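Local coordinates for flagellar hook-associated protein 2 (PDB 6IWY) that caps the growing tip of the bacterial flagellum, where it promotes flagellin polymerization and stops subunits transported through the central channel from leaking out, at residues Leu63-Gln68 with Gln87-Ala92; Leu155-Ala160 with Leu220-Arg225; Ala189-Leu194 with Asn202-Gly207; Val268-Gln273 with Leu314-Lys319. All coordinates share one frame; numbering follows the deposited sequence.

Interaction 1. Residues Leu63-Gln68 with Gln87-Ala92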
loop_
_atom_site.group_PDB
_atom_site.type_symbol
_atom_site.label_atom_id
_atom_site.label_comp_id
_atom_site.label_asym_id
_atom_site.label_seq_id
_atom_site.Cartn_x
_atom_site.Cartn_y
_atom_site.Cartn_z
ATOM N N LEU A 63 0.173 0.446 9.855
ATOM C CA LEU A 63 0.279 1.222 8.636
ATOM C C LEU A 63 0.848 0.303 7.589
ATOM O O LEU A 63 1.931 -0.207 7.756
ATOM C CB LEU A 63 1.171 2.436 8.803
ATOM C CG LEU A 63 1.540 3.199 7.520
ATOM C CD1 LEU A 63 0.367 3.911 6.951
ATOM C CD2 LEU A 63 2.665 4.177 7.818
ATOM N N LYS A 64 0.095 0.107 6.515
ATOM C CA LYS A 64 0.470 -0.768 5.411
ATOM C C LYS A 64 0.927 0.052 4.217
ATOM O O LYS A 64 0.182 0.916 3.727
ATOM C CB LYS A 64 -0.754 -1.573 4.963
ATOM C CG LYS A 64 -0.943 -2.901 5.676
ATOM C CD LYS A 64 -2.300 -3.576 5.327
ATOM C CE LYS A 64 -2.409 -4.000 3.846
ATOM N NZ LYS A 64 -3.394 -5.137 3.594
ATOM N N PHE A 65 2.110 -0.230 3.697
ATOM C CA PHE A 65 2.463 0.306 2.380
ATOM C C PHE A 65 3.441 -0.599 1.702
ATOM O O PHE A 65 3.993 -1.485 2.347
ATOM C CB PHE A 65 3.014 1.729 2.484
ATOM C CG PHE A 65 4.154 1.854 3.426
ATOM C CD1 PHE A 65 5.441 1.552 3.016
ATOM C CD2 PHE A 65 3.935 2.223 4.730
ATOM C CE1 PHE A 65 6.503 1.634 3.888
ATOM C CE2 PHE A 65 4.995 2.304 5.626
ATOM C CZ PHE A 65 6.288 2.005 5.202
ATOM N N TYR A 66 3.672 -0.341 0.419
ATOM C CA TYR A 66 4.455 -1.209 -0.469
ATOM C C TYR A 66 5.398 -0.394 -1.340
ATOM O O TYR A 66 4.978 0.530 -2.030
ATOM C CB TYR A 66 3.534 -2.002 -1.365
ATOM C CG TYR A 66 4.184 -2.715 -2.519
ATOM C CD1 TYR A 66 4.780 -3.992 -2.350
ATOM C CD2 TYR A 66 4.145 -2.185 -3.807
ATOM C CE1 TYR A 66 5.351 -4.694 -3.448
ATOM C CE2 TYR A 66 4.710 -2.877 -4.906
ATOM C CZ TYR A 66 5.307 -4.125 -4.719
ATOM O OH TYR A 66 5.866 -4.797 -5.789
ATOM N N THR A 67 6.673 -0.762 -1.323
ATOM C CA THR A 67 7.671 -0.118 -2.138
ATOM C C THR A 67 8.879 -1.032 -2.231
ATOM O O THR A 67 9.013 -1.980 -1.437
ATOM C CB THR A 67 8.020 1.238 -1.550
ATOM O OG1 THR A 67 8.616 2.045 -2.566
ATOM C CG2 THR A 67 8.957 1.135 -0.339
ATOM N N GLN A 68 9.746 -0.772 -3.204
ATOM C CA GLN A 68 10.921 -1.632 -3.447
ATOM C C GLN A 68 10.526 -3.102 -3.435
ATOM O O GLN A 68 11.231 -3.947 -2.901
ATOM C CB GLN A 68 12.016 -1.376 -2.388
ATOM N N GLN A 87 9.430 7.834 13.736
ATOM C CA GLN A 87 10.612 7.018 13.950
ATOM C C GLN A 87 10.340 5.535 13.676
ATOM O O GLN A 87 11.236 4.735 13.216
ATOM C CB GLN A 87 11.070 7.105 15.400
ATOM C CG GLN A 87 12.367 6.293 15.671
ATOM C CD GLN A 87 13.594 6.911 14.989
ATOM O OE1 GLN A 87 13.798 8.118 15.067
ATOM N NE2 GLN A 87 14.396 6.089 14.305
ATOM N N SER A 88 9.109 5.142 14.007
ATOM C CA SER A 88 8.769 3.759 13.893
ATOM C C SER A 88 8.688 3.398 12.401
ATOM O O SER A 88 9.007 2.273 12.059
ATOM C CB SER A 88 7.506 3.432 14.696
ATOM O OG SER A 88 6.332 3.595 13.941
ATOM N N ILE A 89 8.314 4.352 11.524
ATOM C CA ILE A 89 8.338 4.120 10.066
ATOM C C ILE A 89 9.758 3.866 9.607
ATOM O O ILE A 89 10.038 2.887 8.911
ATOM C CB ILE A 89 7.758 5.288 9.253
ATOM C CG1 ILE A 89 6.248 5.317 9.394
ATOM C CG2 ILE A 89 8.149 5.161 7.781
ATOM C CD1 ILE A 89 5.627 6.529 8.824
ATOM N N THR A 90 10.652 4.748 10.024
ATOM C CA THR A 90 12.083 4.587 9.788
ATOM C C THR A 90 12.661 3.245 10.303
ATOM O O THR A 90 13.464 2.573 9.609
ATOM C CB THR A 90 12.838 5.703 10.498
ATOM O OG1 THR A 90 12.295 6.978 10.088
ATOM C CG2 THR A 90 14.327 5.614 10.207
ATOM N N ASP A 91 12.257 2.858 11.513
ATOM C CA ASP A 91 12.736 1.599 12.121
ATOM C C ASP A 91 12.135 0.340 11.455
ATOM O O ASP A 91 12.820 -0.652 11.278
ATOM C CB ASP A 91 12.441 1.572 13.634
ATOM C CG ASP A 91 13.360 2.523 14.472
ATOM O OD1 ASP A 91 14.365 3.144 13.983
ATOM O OD2 ASP A 91 13.083 2.618 15.687
ATOM N N ALA A 92 10.852 0.367 11.107
ATOM C CA ALA A 92 10.265 -0.752 10.373
ATOM C C ALA A 92 11.027 -1.059 9.074
ATOM O O ALA A 92 11.231 -2.222 8.742
ATOM C CB ALA A 92 8.789 -0.499 10.056
#
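I89, on the inner side of helix 82-92, lies across the end of L63 and reaches with its other branch toward the ring of F65, so one branched residue meets two residues, two apart, on strand 61-67. The delta methyl does the first job: I89 CD1 lies 3.9 Å from L63 CD2, and the two side chains meet at a slant. The second falls to the gamma branch, where I89 CG2 comes within 4.5 Å of F65 CZ, a looser approach to the ring. L63 also borders F65, its CG lying in the ring plane at the edge. The torsion of L63 explains its reach: CG is anti to the backbone N (chi1 170°), and one methyl is thereby carried to the helix.

On the helix itself, one turn links Q87 to D91. Q87 NE2 donates to D91 OD1 at 3.0 Å with a nearly straight N-H (162°); the acceptor lies close to the amide plane of Q87, yet the donor approaches from above the carboxylate plane.

All three touching residues are buried, and the link between helix and strand is wholly apolar. F65 also packs on V74 of strand 70-76 and V97 of strand 97-103, while S88 and A92 rest on V74. The helix that follows the hairpin 61-67/70-76 thus folds back over its strands.

Interaction 2. Residues Leu155-Ala160 with Leu220-Arg225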
loop_
_atom_site.group_PDB
_atom_site.type_symbol
_atom_site.label_atom_id
_atom_site.label_comp_id
_atom_site.label_asym_id
_atom_site.label_seq_id
_atom_site.Cartn_x
_atom_site.Cartn_y
_atom_site.Cartn_z
ATOM N N LEU A 155 -12.614 -6.850 -12.407
ATOM C CA LEU A 155 -11.928 -6.278 -11.259
ATOM C C LEU A 155 -12.895 -6.274 -10.088
ATOM O O LEU A 155 -13.973 -5.645 -10.172
ATOM C CB LEU A 155 -11.565 -4.814 -11.539
ATOM C CG LEU A 155 -10.190 -4.500 -12.069
ATOM C CD1 LEU A 155 -10.157 -3.077 -12.486
ATOM C CD2 LEU A 155 -9.202 -4.764 -10.924
ATOM N N ASN A 156 -12.507 -6.930 -8.999
ATOM C CA ASN A 156 -13.267 -6.902 -7.762
ATOM C C ASN A 156 -12.600 -5.991 -6.750
ATOM O O ASN A 156 -11.506 -6.293 -6.263
ATOM C CB ASN A 156 -13.364 -8.278 -7.174
ATOM C CG ASN A 156 -14.756 -8.696 -6.972
ATOM O OD1 ASN A 156 -15.412 -9.164 -7.931
ATOM N ND2 ASN A 156 -15.261 -8.539 -5.752
ATOM N N LEU A 157 -13.271 -4.874 -6.453
ATOM C CA LEU A 157 -12.785 -3.854 -5.554
ATOM C C LEU A 157 -13.875 -3.523 -4.571
ATOM O O LEU A 157 -15.062 -3.793 -4.841
ATOM C CB LEU A 157 -12.458 -2.596 -6.331
ATOM C CG LEU A 157 -11.265 -2.691 -7.270
ATOM C CD1 LEU A 157 -11.472 -1.810 -8.518
ATOM C CD2 LEU A 157 -10.060 -2.246 -6.518
ATOM N N LYS A 158 -13.464 -2.912 -3.452
ATOM C CA LYS A 158 -14.382 -2.401 -2.453
ATOM C C LYS A 158 -14.937 -1.061 -2.911
ATOM O O LYS A 158 -14.192 -0.178 -3.261
ATOM C CB LYS A 158 -13.674 -2.221 -1.114
ATOM C CG LYS A 158 -14.630 -2.028 0.019
ATOM C CD LYS A 158 -13.944 -1.991 1.374
ATOM C CE LYS A 158 -13.293 -0.638 1.688
ATOM N NZ LYS A 158 -13.427 -0.352 3.148
ATOM N N GLY A 159 -16.248 -0.910 -2.894
ATOM C CA GLY A 159 -16.899 0.311 -3.382
ATOM C C GLY A 159 -17.145 1.395 -2.342
ATOM O O GLY A 159 -16.941 1.224 -1.152
ATOM N N ALA A 160 -17.621 2.522 -2.831
ATOM C CA ALA A 160 -18.031 3.643 -2.000
ATOM C C ALA A 160 -18.976 3.241 -0.846
ATOM O O ALA A 160 -18.993 3.895 0.188
ATOM C CB ALA A 160 -18.684 4.681 -2.872
ATOM N N LEU A 220 1.503 -3.011 -14.777
ATOM C CA LEU A 220 0.399 -2.253 -14.290
ATOM C C LEU A 220 0.338 -2.533 -12.817
ATOM O O LEU A 220 0.706 -3.623 -12.373
ATOM C CB LEU A 220 -0.908 -2.740 -14.931
ATOM C CG LEU A 220 -1.609 -1.795 -15.898
ATOM C CD1 LEU A 220 -0.730 -1.485 -17.090
ATOM C CD2 LEU A 220 -2.924 -2.405 -16.359
ATOM N N ILE A 221 -0.144 -1.567 -12.054
ATOM C CA ILE A 221 -0.362 -1.770 -10.634
ATOM C C ILE A 221 -1.684 -1.129 -10.243
ATOM O O ILE A 221 -1.898 0.058 -10.464
ATOM C CB ILE A 221 0.838 -1.221 -9.808
ATOM C CG1 ILE A 221 0.660 -1.565 -8.320
ATOM C CG2 ILE A 221 0.960 0.258 -10.000
ATOM C CD1 ILE A 221 1.914 -1.618 -7.531
ATOM N N ILE A 222 -2.610 -1.922 -9.733
ATOM C CA ILE A 222 -3.869 -1.385 -9.179
ATOM C C ILE A 222 -3.539 -1.116 -7.708
ATOM O O ILE A 222 -2.938 -1.958 -7.052
ATOM C CB ILE A 222 -5.040 -2.409 -9.321
ATOM C CG1 ILE A 222 -5.061 -2.985 -10.746
ATOM C CG2 ILE A 222 -6.411 -1.758 -9.034
ATOM C CD1 ILE A 222 -6.051 -4.159 -10.987
ATOM N N ASN A 223 -3.840 0.073 -7.214
ATOM C CA ASN A 223 -3.626 0.401 -5.798
ATOM C C ASN A 223 -4.900 0.980 -5.267
ATOM O O ASN A 223 -5.565 1.757 -5.965
ATOM C CB ASN A 223 -2.482 1.399 -5.599
ATOM C CG ASN A 223 -2.392 1.945 -4.156
ATOM O OD1 ASN A 223 -2.307 3.142 -3.968
ATOM N ND2 ASN A 223 -2.406 1.074 -3.155
ATOM N N ASP A 224 -5.259 0.531 -4.062
ATOM C CA ASP A 224 -6.361 1.079 -3.282
ATOM C C ASP A 224 -5.814 1.581 -1.940
ATOM O O ASP A 224 -5.407 0.780 -1.102
ATOM C CB ASP A 224 -7.414 0.011 -3.041
ATOM C CG ASP A 224 -8.628 0.546 -2.258
ATOM O OD1 ASP A 224 -8.806 1.795 -2.124
ATOM O OD2 ASP A 224 -9.424 -0.304 -1.774
ATOM N N ARG A 225 -5.796 2.896 -1.749
ATOM C CA ARG A 225 -5.256 3.459 -0.548
ATOM C C ARG A 225 -6.102 3.139 0.656
ATOM O O ARG A 225 -5.585 3.171 1.773
ATOM C CB ARG A 225 -5.152 4.956 -0.625
ATOM C CG ARG A 225 -4.276 5.541 -1.695
ATOM C CD ARG A 225 -4.443 7.123 -1.728
ATOM N NE ARG A 225 -3.941 7.631 -3.013
ATOM C CZ ARG A 225 -2.677 8.006 -3.256
ATOM N NH1 ARG A 225 -1.747 7.997 -2.285
ATOM N NH2 ARG A 225 -2.337 8.402 -4.490
#
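With chi1 at -47°, I222 turns CG1 to the side of its own backbone N and sets CG2 anti to that atom, which directs two separate branches at two leucines. In L155, chi2 of 170° extends CD1 away from CA and turns CD2 to the delta methyl of I222. The two side chains run alongside one another in opposite senses and meet through these methyls; the modelled separation of L155 CD2 and I222 CD1, 3.2 Å, is too short to be taken literally at this resolution. The second branch makes a looser contact, I222 CG2 to L157 CD2 at 4.5 Å.

Strands 154-158 and 219-224 belong to different antiparallel sheets, so this is packing between sheets. V232 and I211 also border I222, and M190 and L194 of helix 179-196 adjoin the two leucines.

Toward the end of the strands the character becomes polar. K158 NZ and D224 OD2 remain 6.3 Å apart, each having a salt-bridge partner elsewhere: E350 for K158, R226 for D224. R226 also bonds to K158 O, connecting both strands. Attraction between the segments therefore rests mainly on buried hydrocarbon; the flanking charges probably answer chiefly to their salt-bridge partners and attract each other weakly at most.

Interaction 3. Residues Ala189-Leu194 with Asn202-Gly207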
loop_
_atom_site.group_PDB
_atom_site.type_symbol
_atom_site.label_atom_id
_atom_site.label_comp_id
_atom_site.label_asym_id
_atom_site.label_seq_id
_atom_site.Cartn_x
_atom_site.Cartn_y
_atom_site.Cartn_z
ATOM N N ALA A 189 -8.811 0.911 -20.381
ATOM C CA ALA A 189 -10.029 0.122 -20.299
ATOM C C ALA A 189 -10.474 0.098 -18.850
ATOM O O ALA A 189 -11.627 0.381 -18.584
ATOM C CB ALA A 189 -9.838 -1.278 -20.843
ATOM N N MET A 190 -9.547 -0.206 -17.930
ATOM C CA MET A 190 -9.860 -0.361 -16.485
ATOM C C MET A 190 -10.289 0.952 -15.864
ATOM O O MET A 190 -11.227 1.027 -15.057
ATOM C CB MET A 190 -8.632 -0.863 -15.715
ATOM C CG MET A 190 -8.206 -2.284 -16.062
ATOM S SD MET A 190 -6.857 -2.932 -15.041
ATOM C CE MET A 190 -6.728 -4.609 -15.688
ATOM N N GLU A 191 -9.584 2.000 -16.256
ATOM C CA GLU A 191 -9.916 3.335 -15.806
ATOM C C GLU A 191 -11.290 3.736 -16.319
ATOM O O GLU A 191 -12.061 4.313 -15.575
ATOM C CB GLU A 191 -8.827 4.336 -16.224
ATOM C CG GLU A 191 -7.556 4.232 -15.378
ATOM C CD GLU A 191 -6.492 5.313 -15.664
ATOM O OE1 GLU A 191 -6.566 5.970 -16.720
ATOM O OE2 GLU A 191 -5.567 5.491 -14.826
ATOM N N GLN A 192 -11.605 3.438 -17.582
ATOM C CA GLN A 192 -12.912 3.804 -18.156
ATOM C C GLN A 192 -14.028 3.066 -17.447
ATOM O O GLN A 192 -15.068 3.625 -17.176
ATOM C CB GLN A 192 -12.967 3.520 -19.659
ATOM C CG GLN A 192 -12.320 4.595 -20.515
ATOM C CD GLN A 192 -12.515 4.384 -22.024
ATOM O OE1 GLN A 192 -13.546 3.876 -22.464
ATOM N NE2 GLN A 192 -11.529 4.799 -22.818
ATOM N N ALA A 193 -13.793 1.811 -17.120
ATOM C CA ALA A 193 -14.807 1.015 -16.460
ATOM C C ALA A 193 -15.096 1.621 -15.087
ATOM O O ALA A 193 -16.245 1.901 -14.731
ATOM C CB ALA A 193 -14.361 -0.442 -16.332
ATOM N N LEU A 194 -14.037 1.846 -14.326
ATOM C CA LEU A 194 -14.197 2.385 -13.002
ATOM C C LEU A 194 -14.861 3.762 -13.021
ATOM O O LEU A 194 -15.698 4.055 -12.176
ATOM C CB LEU A 194 -12.857 2.371 -12.276
ATOM C CG LEU A 194 -12.486 0.979 -11.766
ATOM C CD1 LEU A 194 -11.046 0.896 -11.262
ATOM C CD2 LEU A 194 -13.409 0.620 -10.686
ATOM N N ASN A 202 -16.250 8.016 -7.957
ATOM C CA ASN A 202 -15.621 8.990 -7.070
ATOM C C ASN A 202 -14.374 8.458 -6.402
ATOM O O ASN A 202 -13.505 9.234 -5.976
ATOM C CB ASN A 202 -16.611 9.498 -6.030
ATOM C CG ASN A 202 -17.734 10.278 -6.655
ATOM O OD1 ASN A 202 -17.534 11.403 -7.130
ATOM N ND2 ASN A 202 -18.931 9.684 -6.682
ATOM N N LEU A 203 -14.272 7.142 -6.296
ATOM C CA LEU A 203 -13.015 6.549 -5.800
ATOM C C LEU A 203 -11.871 6.746 -6.785
ATOM O O LEU A 203 -10.730 6.921 -6.382
ATOM C CB LEU A 203 -13.183 5.072 -5.446
ATOM C CG LEU A 203 -14.001 4.931 -4.156
ATOM C CD1 LEU A 203 -14.284 3.458 -3.965
ATOM C CD2 LEU A 203 -13.317 5.545 -2.927
ATOM N N ILE A 204 -12.182 6.757 -8.075
ATOM C CA ILE A 204 -11.149 7.089 -9.058
ATOM C C ILE A 204 -10.887 8.601 -9.138
ATOM O O ILE A 204 -9.738 9.035 -9.210
ATOM C CB ILE A 204 -11.379 6.430 -10.427
ATOM C CG1 ILE A 204 -10.054 6.343 -11.182
ATOM C CG2 ILE A 204 -12.387 7.153 -11.230
ATOM C CD1 ILE A 204 -9.811 4.963 -11.704
ATOM N N ALA A 205 -11.935 9.403 -9.041
ATOM C CA ALA A 205 -11.744 10.850 -9.039
ATOM C C ALA A 205 -10.907 11.352 -7.823
ATOM O O ALA A 205 -9.993 12.153 -7.994
ATOM C CB ALA A 205 -13.064 11.536 -9.106
ATOM N N ASN A 206 -11.190 10.878 -6.609
ATOM C CA ASN A 206 -10.483 11.394 -5.421
ATOM C C ASN A 206 -9.108 10.759 -5.195
ATOM O O ASN A 206 -8.438 11.068 -4.224
ATOM C CB ASN A 206 -11.331 11.217 -4.156
ATOM C CG ASN A 206 -11.479 9.744 -3.727
ATOM O OD1 ASN A 206 -10.955 8.822 -4.375
ATOM N ND2 ASN A 206 -12.218 9.524 -2.636
ATOM N N GLY A 207 -8.717 9.835 -6.067
ATOM C CA GLY A 207 -7.410 9.205 -5.991
ATOM C C GLY A 207 -7.275 7.982 -5.097
ATOM O O GLY A 207 -6.172 7.484 -4.932
#
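Apolar contact comes first. I204, on the short helix 201-205, sets its delta methyl against E191 and L194, residues one turn apart on helix 179-196. I204 CD1 is 4.0 Å from L194 CB and 4.4 Å from E191 CG, so the methyl touches the root of one side chain and the aliphatic stem of the other. Its reach follows from chi1 of -157°, which sets CG1 anti to the backbone N and extends the longer branch across to the neighbouring helix. L194 offers I204 its base, while its outer part serves the interior, packing on V167, L157, I209 and I211 of the strands beneath.

Polar interactions lie within each segment or lead out of the contact. Ordinary helical bonds hold the first segment, such as A193 N to A189 O at 3.0 Å. In the second, N206 N donates to N202 O at 2.9 Å as the helix closes, and N206 OD1 accepts from the backbone N of D208. G207 then leaves the helix with a positive phi of 87°, where a beta carbon would jam against the preceding carbonyl oxygen. That glycine turns the chain into strand 209-214, and its own carbonyl receives R225 NE.

The chemistry is that of one partly exposed isoleucine bridging two helices by dispersion and burial of hydrocarbon. E191 contributes its CH2 stem, and its carboxylate is carried beyond the isoleucine methyl, so the contact probably owes little to its charge.

Interaction 4. Residues Val268-Gln273 with Leu314-Lys319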
loop_
_atom_site.group_PDB
_atom_site.type_symbol
_atom_site.label_atom_id
_atom_site.label_comp_id
_atom_site.label_asym_id
_atom_site.label_seq_id
_atom_site.Cartn_x
_atom_site.Cartn_y
_atom_site.Cartn_z
ATOM N N VAL A 268 -12.714 -12.596 30.175
ATOM C CA VAL A 268 -12.212 -11.531 29.326
ATOM C C VAL A 268 -13.247 -11.264 28.247
ATOM O O VAL A 268 -14.119 -12.106 28.000
ATOM C CB VAL A 268 -10.863 -11.914 28.699
ATOM C CG1 VAL A 268 -9.781 -12.080 29.800
ATOM C CG2 VAL A 268 -10.987 -13.182 27.848
ATOM N N SER A 269 -13.162 -10.090 27.621
ATOM C CA SER A 269 -14.131 -9.675 26.600
ATOM C C SER A 269 -13.435 -9.297 25.317
ATOM O O SER A 269 -12.406 -8.659 25.357
ATOM C CB SER A 269 -14.926 -8.437 27.055
ATOM O OG SER A 269 -14.559 -7.264 26.295
ATOM N N LEU A 270 -14.049 -9.676 24.197
ATOM C CA LEU A 270 -13.700 -9.233 22.852
ATOM C C LEU A 270 -14.934 -8.552 22.266
ATOM O O LEU A 270 -15.958 -9.198 22.028
ATOM C CB LEU A 270 -13.341 -10.431 21.984
ATOM C CG LEU A 270 -12.169 -11.274 22.477
ATOM C CD1 LEU A 270 -11.987 -12.504 21.575
ATOM C CD2 LEU A 270 -10.878 -10.442 22.554
ATOM N N ASN A 271 -14.867 -7.249 22.042
ATOM C CA ASN A 271 -16.091 -6.490 21.737
ATOM C C ASN A 271 -17.285 -6.970 22.606
ATOM O O ASN A 271 -18.334 -7.356 22.101
ATOM C CB ASN A 271 -16.434 -6.560 20.233
ATOM C CG ASN A 271 -15.378 -5.906 19.353
ATOM O OD1 ASN A 271 -14.551 -5.132 19.825
ATOM N ND2 ASN A 271 -15.402 -6.219 18.069
ATOM N N GLY A 272 -17.089 -6.985 23.916
ATOM C CA GLY A 272 -18.159 -7.318 24.853
ATOM C C GLY A 272 -18.366 -8.793 25.169
ATOM O O GLY A 272 -19.006 -9.134 26.169
ATOM N N GLN A 273 -17.805 -9.673 24.355
ATOM C CA GLN A 273 -18.234 -11.070 24.345
ATOM C C GLN A 273 -17.387 -11.937 25.281
ATOM O O GLN A 273 -16.220 -12.138 25.051
ATOM C CB GLN A 273 -18.161 -11.594 22.914
ATOM C CG GLN A 273 -18.815 -10.689 21.872
ATOM C CD GLN A 273 -20.198 -11.158 21.488
ATOM O OE1 GLN A 273 -21.061 -11.360 22.347
ATOM N NE2 GLN A 273 -20.412 -11.352 20.183
ATOM N N LEU A 314 -2.670 -17.557 18.537
ATOM C CA LEU A 314 -4.049 -17.120 18.375
ATOM C C LEU A 314 -4.094 -15.942 17.418
ATOM O O LEU A 314 -3.410 -14.937 17.644
ATOM C CB LEU A 314 -4.612 -16.687 19.721
ATOM C CG LEU A 314 -6.081 -16.318 19.783
ATOM C CD1 LEU A 314 -6.944 -17.524 19.439
ATOM C CD2 LEU A 314 -6.413 -15.780 21.208
ATOM N N VAL A 315 -4.870 -16.062 16.346
ATOM C CA VAL A 315 -5.147 -14.932 15.483
ATOM C C VAL A 315 -6.633 -14.656 15.566
ATOM O O VAL A 315 -7.418 -15.535 15.354
ATOM C CB VAL A 315 -4.727 -15.210 14.046
ATOM C CG1 VAL A 315 -5.047 -14.022 13.166
ATOM C CG2 VAL A 315 -3.239 -15.523 13.985
ATOM N N ILE A 316 -7.014 -13.444 15.942
ATOM C CA ILE A 316 -8.411 -13.055 16.005
ATOM C C ILE A 316 -8.713 -12.027 14.906
ATOM O O ILE A 316 -7.949 -11.102 14.676
ATOM C CB ILE A 316 -8.767 -12.381 17.316
ATOM C CG1 ILE A 316 -8.222 -13.155 18.526
ATOM C CG2 ILE A 316 -10.243 -12.250 17.430
ATOM C CD1 ILE A 316 -8.136 -12.279 19.763
ATOM N N ASN A 317 -9.854 -12.207 14.259
ATOM C CA ASN A 317 -10.419 -11.244 13.338
ATOM C C ASN A 317 -11.796 -10.721 13.782
ATOM O O ASN A 317 -12.507 -11.381 14.525
ATOM C CB ASN A 317 -10.502 -11.902 11.977
ATOM C CG ASN A 317 -9.271 -11.669 11.178
ATOM O OD1 ASN A 317 -8.960 -10.506 10.876
ATOM N ND2 ASN A 317 -8.539 -12.745 10.824
ATOM N N SER A 318 -12.155 -9.541 13.300
ATOM C CA SER A 318 -13.458 -8.979 13.513
ATOM C C SER A 318 -14.063 -8.450 12.195
ATOM O O SER A 318 -13.355 -7.856 11.394
ATOM C CB SER A 318 -13.329 -7.830 14.474
ATOM O OG SER A 318 -14.525 -7.062 14.482
ATOM N N LYS A 319 -15.371 -8.629 12.000
ATOM C CA LYS A 319 -16.049 -8.089 10.825
ATOM C C LYS A 319 -15.892 -6.577 10.682
ATOM O O LYS A 319 -15.856 -6.036 9.557
ATOM C CB LYS A 319 -17.562 -8.407 10.857
#
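L270 and I316 form the buried, apolar end of a contact within the flagellin hook IN motif, between a tight beta hairpin and a strand of another sheet. The hairpin joins strands 268-270 and 273-274 through a type I' turn, L270 to Q273, closed by Q273 N to L270 O at 3.0 Å. Both apolar residues are buried, and their delta methyls meet: L270 CD1 lies 4.3 Å from I316 CD1. I298 of helix 292-299 and L304 of strand 304-308 also flank L270, which extends the apolar layer.

The other end is polar and partly exposed. At the turn, N271 and G272 both have positive phi, and G272 N makes a weak bond back to S269 OG. N271 holds its CG beside its own backbone N (chi1 -64°), facing S318, whose OG is anti to its backbone N. The pair is near but not bonded, with N271 ND2 and S318 OG 3.8 Å apart. Each finds polar partners in the region from T320 to T324: N271 OD1 accepts from T324 N, and S318 OG bonds with the hydroxyl of T320. The two side chains share one further partner, since N271 ND2 and S318 OG both hydrogen-bond to M322 O.

How the interactions relate
Interactions 2 and 3 form one continuous packing region, their centres 9 Å apart. The helices of interaction 3 arise from the chain between the two strands of interaction 2, and the layers join where L157 CD1 meets L194 CD2 at 3.8 Å. A probable hydrogen bond, R225 NE to G207 O at 2.9 Å, adds a polar tie. Interaction 1 borders this region through Y66 CE2, 4.0 Å from I221 CD1. Interaction 4 stands apart: its nearest atoms are about 9 Å from interaction 2 and about 17 Å from interaction 3. Apolar contact recurs throughout, buried in interactions 1 and 2, partly in 3 and 4. All lie in one piece of the longer cap protein.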